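Local coordinates for iron-sulfur cluster assembly protein SufA (Escherichia coli, PDB 2D2A) that binds [2Fe-2S] and [4Fe-4S] clusters as a homodimer and passes them to target proteins such as ferredoxin and aconitase during oxidative stress and iron limitation, at residues W38-T44 and I110-D116; A48-R52 and H95-K99. One frame throughout, in Å; residues are numbered along the deposited sequence.

Contact 1 of 2, residues W38-T44 and I110-D116; sequences WQGLTLT and IDGTEVD
Asp111 reaches across to the backbone of Gln39 and Gly40 with both carboxylate oxygens. OD1 accepts from Gln39 N at 3.0 Å and OD2 from Gly40 N at 2.9 Å, each through its syn lone pair. With CG anti to the backbone N (chi1 -168°), the carboxylate swings out to these two amides. OD1 also lies in the plane of the Trp38 ring, at the edge beside CE3. Ring and carboxylate planes stand nearly perpendicular, at 89°.

Backbone bonds take over further along. Thr42 N donates to Thr113 O, Val115 N to Thr42 O (2.8 Å) and Thr44 N to Val115 O. This is a short parallel ladder, pairing Thr42 with Glu114 and Leu43 with Val115. It adds strand 42-43 to the edge of strand 114-120, whose other side bonds to strand 123-129. A type II turn from Ile110 to Thr113 leads into it, with Gly112 at positive phi.

Among polar side chains, Thr44 OG1 donates to Asp116 OD1 at 2.8 Å. It meets the anti side of that oxygen, 31° out of the carboxylate plane. The same hydroxyl caps helix 45-57 at Ala47 N.

Apolar contacts lie on the buried side. Leu41 CD1 rests on Thr113 CB at 3.5 Å. Leu43 CD2 lies 4.1 Å from Val115 CB, the two side chains side by side and pointing the same way.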
loop_
_atom_site.group_PDB
_atom_site.type_symbol
_atom_site.label_atom_id
_atom_site.label_comp_id
_atom_site.label_asym_id
_atom_site.label_seq_id
_atom_site.Cartn_x
_atom_site.Cartn_y
_atom_site.Cartn_z
ATOM N N TRP A 38 26.084 -11.096 -7.876
ATOM C CA TRP A 38 24.699 -11.355 -7.545
ATOM C C TRP A 38 23.899 -11.539 -8.752
ATOM O O TRP A 38 24.377 -11.276 -9.801
ATOM C CB TRP A 38 24.243 -10.140 -6.861
ATOM C CG TRP A 38 25.031 -9.744 -5.698
ATOM C CD1 TRP A 38 26.042 -8.850 -5.700
ATOM C CD2 TRP A 38 24.941 -10.256 -4.385
ATOM N NE1 TRP A 38 26.545 -8.723 -4.426
ATOM C CE2 TRP A 38 25.855 -9.555 -3.592
ATOM C CE3 TRP A 38 24.171 -11.223 -3.775
ATOM C CZ2 TRP A 38 26.049 -9.839 -2.217
ATOM C CZ3 TRP A 38 24.296 -11.474 -2.361
ATOM C CH2 TRP A 38 25.265 -10.833 -1.630
ATOM N N GLN A 39 22.701 -12.109 -8.650
ATOM C CA GLN A 39 22.015 -12.380 -9.928
ATOM C C GLN A 39 21.370 -11.245 -10.389
ATOM O O GLN A 39 21.177 -11.123 -11.556
ATOM C CB GLN A 39 20.805 -13.325 -9.945
ATOM C CG GLN A 39 20.058 -13.631 -8.711
ATOM C CD GLN A 39 19.094 -14.900 -8.878
ATOM O OE1 GLN A 39 19.543 -16.074 -8.607
ATOM N NE2 GLN A 39 17.773 -14.638 -9.209
ATOM N N GLY A 40 20.865 -10.520 -9.410
ATOM C CA GLY A 40 20.519 -9.128 -9.627
ATOM C C GLY A 40 19.096 -8.912 -9.259
ATOM O O GLY A 40 18.514 -9.834 -8.522
ATOM N N LEU A 41 18.533 -7.763 -9.674
ATOM C CA LEU A 41 17.100 -7.645 -9.448
ATOM C C LEU A 41 16.409 -7.233 -10.639
ATOM O O LEU A 41 16.980 -6.714 -11.487
ATOM C CB LEU A 41 16.726 -6.693 -8.353
ATOM C CG LEU A 41 17.272 -6.483 -6.979
ATOM C CD1 LEU A 41 16.158 -6.204 -5.909
ATOM C CD2 LEU A 41 18.418 -7.418 -6.435
ATOM N N THR A 42 15.109 -7.442 -10.653
ATOM C CA THR A 42 14.230 -7.076 -11.798
ATOM C C THR A 42 12.963 -6.156 -11.603
ATOM O O THR A 42 12.262 -6.075 -10.765
ATOM C CB THR A 42 13.850 -8.389 -12.696
ATOM O OG1 THR A 42 12.970 -9.242 -11.954
ATOM C CG2 THR A 42 15.097 -9.312 -12.880
ATOM N N LEU A 43 12.583 -5.592 -12.640
ATOM C CA LEU A 43 11.394 -4.832 -12.700
ATOM C C LEU A 43 10.467 -5.492 -13.699
ATOM O O LEU A 43 10.879 -5.769 -14.841
ATOM C CB LEU A 43 11.838 -3.423 -13.306
ATOM C CG LEU A 43 12.653 -2.307 -12.556
ATOM C CD1 LEU A 43 12.541 -0.944 -13.261
ATOM C CD2 LEU A 43 12.211 -2.073 -11.252
ATOM N N THR A 44 9.225 -5.680 -13.321
ATOM C CA THR A 44 8.288 -6.116 -14.328
ATOM C C THR A 44 8.054 -4.936 -15.287
ATOM O O THR A 44 8.186 -3.783 -14.946
ATOM C CB THR A 44 6.976 -6.478 -13.704
ATOM O OG1 THR A 44 6.396 -5.348 -13.032
ATOM C CG2 THR A 44 7.202 -7.565 -12.703
ATOM N N ILE A 110 18.227 -9.526 -0.036
ATOM C CA ILE A 110 17.238 -9.395 -1.107
ATOM C C ILE A 110 17.633 -9.647 -2.604
ATOM O O ILE A 110 16.814 -9.387 -3.603
ATOM C CB ILE A 110 16.592 -7.969 -1.098
ATOM C CG1 ILE A 110 17.595 -6.825 -1.345
ATOM C CG2 ILE A 110 15.659 -7.768 0.068
ATOM C CD1 ILE A 110 16.969 -5.474 -1.688
ATOM N N ASP A 111 18.761 -10.296 -2.776
ATOM C CA ASP A 111 19.207 -10.692 -4.101
ATOM C C ASP A 111 18.072 -11.582 -4.664
ATOM O O ASP A 111 17.282 -12.339 -3.991
ATOM C CB ASP A 111 20.532 -11.491 -4.106
ATOM C CG ASP A 111 21.124 -11.623 -5.525
ATOM O OD1 ASP A 111 21.987 -12.541 -5.780
ATOM O OD2 ASP A 111 20.828 -10.864 -6.511
ATOM N N GLY A 112 18.036 -11.456 -5.982
ATOM C CA GLY A 112 16.940 -11.868 -6.794
ATOM C C GLY A 112 15.567 -11.264 -6.770
ATOM O O GLY A 112 14.955 -11.613 -7.720
ATOM N N THR A 113 15.089 -10.360 -5.803
ATOM C CA THR A 113 13.677 -9.768 -5.740
ATOM C C THR A 113 13.280 -9.138 -7.120
ATOM O O THR A 113 14.056 -8.487 -7.762
ATOM C CB THR A 113 13.777 -8.598 -4.927
ATOM O OG1 THR A 113 13.908 -8.971 -3.577
ATOM C CG2 THR A 113 12.329 -7.836 -5.002
ATOM N N GLU A 114 12.053 -9.317 -7.505
ATOM C CA GLU A 114 11.465 -8.583 -8.644
ATOM C C GLU A 114 10.514 -7.579 -8.069
ATOM O O GLU A 114 9.803 -7.850 -7.130
ATOM C CB GLU A 114 10.608 -9.523 -9.410
ATOM C CG GLU A 114 10.036 -9.072 -10.714
ATOM C CD GLU A 114 9.038 -10.181 -11.305
ATOM O OE1 GLU A 114 7.862 -10.491 -10.708
ATOM O OE2 GLU A 114 9.502 -10.710 -12.330
ATOM N N VAL A 115 10.606 -6.362 -8.561
ATOM C CA VAL A 115 9.749 -5.262 -8.142
ATOM C C VAL A 115 8.695 -5.158 -9.179
ATOM O O VAL A 115 9.043 -5.138 -10.365
ATOM C CB VAL A 115 10.436 -4.017 -8.122
ATOM C CG1 VAL A 115 9.372 -2.991 -7.714
ATOM C CG2 VAL A 115 11.655 -4.036 -7.030
ATOM N N ASP A 116 7.436 -5.138 -8.741
ATOM C CA ASP A 116 6.317 -5.076 -9.647
ATOM C C ASP A 116 5.465 -3.816 -9.136
ATOM O O ASP A 116 5.724 -3.226 -8.043
ATOM C CB ASP A 116 5.479 -6.374 -9.590
ATOM C CG ASP A 116 4.248 -6.431 -10.495
ATOM O OD1 ASP A 116 3.975 -5.810 -11.701
ATOM O OD2 ASP A 116 3.417 -7.234 -10.067
#

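Contact 2 of 2, residues A48-R52 and H95-K99; sequences AIHIR and HDGAK
Ala98 CB points at the helix and fits between Ala48 and Ile51, about one turn apart on helix 45-57. It lies 4.0 Å from Ala48 CB and 3.6 Å from Ile51 CB. Ala48 O is also near this methyl, at 3.4 Å, while accepting the helical bond from Arg52 N.

Ile51 meets Ala98 with its whole side chain. CB and CG2 abut the methyl, and CD1 runs on past it to 3.8 Å from Lys99 O. CG1 stands anti to the carbonyl carbon (chi1 -71°), and the extended chi2 carries CD1 along the start of the strand. Cutting Ile51 back to an alanine would remove CG1, CG2 and CD1 and would probably open a gap between the helix, Ala98 and Leu43.

Arg52 meets the turn itself, while Ile51 faces the start of the strand. The CG of Arg52 passes near Ala98 N and CB, and a bend at chi3 (65°) brings the guanidinium beside the 95-98 turn. Its NH1 comes to 3.0 Å from Asp96 O, which lies oblique to the guanidinium plane. Gly97 CA lies at the edge of the same group. Gly97 has a positive phi, which favours glycine.

His95 to Ala98 form a type I' beta turn, with a hydrogen bond from Ala98 N to His95 O at 2.9 Å. It links antiparallel strands 90-95 and 98-103, and helix 45-57 packs against the hairpin end. Leu43 of strand 42-43 touches both Ile51 and Ala98, and Lys99 bonds through its backbone to Val64 of strand 63-71.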
loop_
_atom_site.group_PDB
_atom_site.type_symbol
_atom_site.label_atom_id
_atom_site.label_comp_id
_atom_site.label_asym_id
_atom_site.label_seq_id
_atom_site.Cartn_x
_atom_site.Cartn_y
_atom_site.Cartn_z
ATOM N N ALA A 48 8.418 -0.898 -14.531
ATOM C CA ALA A 48 9.254 -0.090 -15.472
ATOM C C ALA A 48 8.498 1.124 -16.101
ATOM O O ALA A 48 9.064 2.281 -16.043
ATOM C CB ALA A 48 9.865 -0.975 -16.495
ATOM N N ILE A 49 7.243 0.848 -16.599
ATOM C CA ILE A 49 6.400 1.903 -17.194
ATOM C C ILE A 49 6.168 2.921 -16.041
ATOM O O ILE A 49 6.285 4.149 -16.142
ATOM C CB ILE A 49 5.016 1.385 -17.596
ATOM C CG1 ILE A 49 4.851 0.195 -18.731
ATOM C CG2 ILE A 49 4.143 2.553 -17.830
ATOM C CD1 ILE A 49 5.443 0.547 -20.080
ATOM N N HIS A 50 5.790 2.431 -14.894
ATOM C CA HIS A 50 5.467 3.437 -13.874
ATOM C C HIS A 50 6.710 4.233 -13.417
ATOM O O HIS A 50 6.561 5.328 -12.968
ATOM C CB HIS A 50 4.865 2.721 -12.677
ATOM C CG HIS A 50 4.147 3.589 -11.738
ATOM N ND1 HIS A 50 4.656 3.858 -10.479
ATOM C CD2 HIS A 50 3.010 4.326 -11.884
ATOM C CE1 HIS A 50 3.818 4.702 -9.879
ATOM N NE2 HIS A 50 2.837 5.010 -10.723
ATOM N N ILE A 51 7.909 3.646 -13.480
ATOM C CA ILE A 51 8.958 4.318 -12.937
ATOM C C ILE A 51 9.222 5.427 -14.006
ATOM O O ILE A 51 9.634 6.470 -13.751
ATOM C CB ILE A 51 10.293 3.378 -12.921
ATOM C CG1 ILE A 51 10.352 2.146 -11.909
ATOM C CG2 ILE A 51 11.421 4.237 -12.665
ATOM C CD1 ILE A 51 11.729 1.552 -11.578
ATOM N N ARG A 52 9.151 5.058 -15.300
ATOM C CA ARG A 52 9.352 5.954 -16.450
ATOM C C ARG A 52 8.344 7.118 -16.427
ATOM O O ARG A 52 8.737 8.177 -16.773
ATOM C CB ARG A 52 9.302 5.231 -17.758
ATOM C CG ARG A 52 10.505 4.394 -18.182
ATOM C CD ARG A 52 9.874 3.161 -19.102
ATOM N NE ARG A 52 9.236 3.588 -20.366
ATOM C CZ ARG A 52 10.027 4.051 -21.367
ATOM N NH1 ARG A 52 11.277 3.957 -21.021
ATOM N NH2 ARG A 52 9.659 4.521 -22.690
ATOM N N HIS A 95 16.025 -1.872 -16.806
ATOM C CA HIS A 95 15.048 -2.538 -17.617
ATOM C C HIS A 95 14.216 -1.443 -18.251
ATOM O O HIS A 95 13.658 -0.664 -17.598
ATOM C CB HIS A 95 14.084 -3.549 -16.855
ATOM C CG HIS A 95 13.434 -4.632 -17.767
ATOM N ND1 HIS A 95 12.118 -4.523 -18.269
ATOM C CD2 HIS A 95 13.930 -5.842 -18.240
ATOM C CE1 HIS A 95 11.849 -5.615 -19.010
ATOM N NE2 HIS A 95 12.926 -6.418 -19.020
ATOM N N ASP A 96 14.156 -1.538 -19.568
ATOM C CA ASP A 96 13.360 -0.861 -20.566
ATOM C C ASP A 96 13.598 0.697 -20.267
ATOM O O ASP A 96 12.789 1.432 -20.405
ATOM C CB ASP A 96 11.790 -1.291 -20.653
ATOM C CG ASP A 96 11.213 -2.951 -21.164
ATOM O OD1 ASP A 96 11.630 -3.747 -22.120
ATOM O OD2 ASP A 96 10.032 -3.407 -20.631
ATOM N N GLY A 97 14.747 1.226 -19.901
ATOM C CA GLY A 97 14.912 2.666 -19.515
ATOM C C GLY A 97 14.671 3.076 -18.089
ATOM O O GLY A 97 15.085 4.127 -17.621
ATOM N N ALA A 98 13.925 2.248 -17.343
ATOM C CA ALA A 98 13.767 2.469 -15.901
ATOM C C ALA A 98 14.948 2.003 -15.066
ATOM O O ALA A 98 15.299 0.851 -15.149
ATOM C CB ALA A 98 12.412 1.919 -15.406
ATOM N N LYS A 99 15.611 2.911 -14.328
ATOM C CA LYS A 99 16.605 2.587 -13.242
ATOM C C LYS A 99 16.208 2.196 -11.737
ATOM O O LYS A 99 15.313 2.577 -11.142
ATOM C CB LYS A 99 17.651 3.598 -13.196
ATOM C CG LYS A 99 18.049 4.085 -14.613
ATOM C CD LYS A 99 19.207 5.081 -14.627
ATOM C CE LYS A 99 19.490 6.018 -15.935
ATOM N NZ LYS A 99 20.793 6.742 -15.661
#

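Overall arrangement
From the N terminus, the chain enters contact 1 at 38-44, forms strand 42-43 and goes straight into helix 45-57, which supplies 48-52 to contact 2. Strands 63-71, 75-83 and 90-95 follow. The turn at 95-99 then comes back to the helix and closes the inner loop of contact 2. Strand 98-103 and helix 107-110 lead on to 110-116, which closes the outer loop of contact 1. Contact 2 is thus enclosed by contact 1, without crossing. Contact 1 pairs strand 42-43 with strand 114-120 in the three-stranded sheet. Contact 2 joins the helix to the four-stranded sheet. Leu43 bridges them, its CD1 packing 3.6 Å from Ala98 CB.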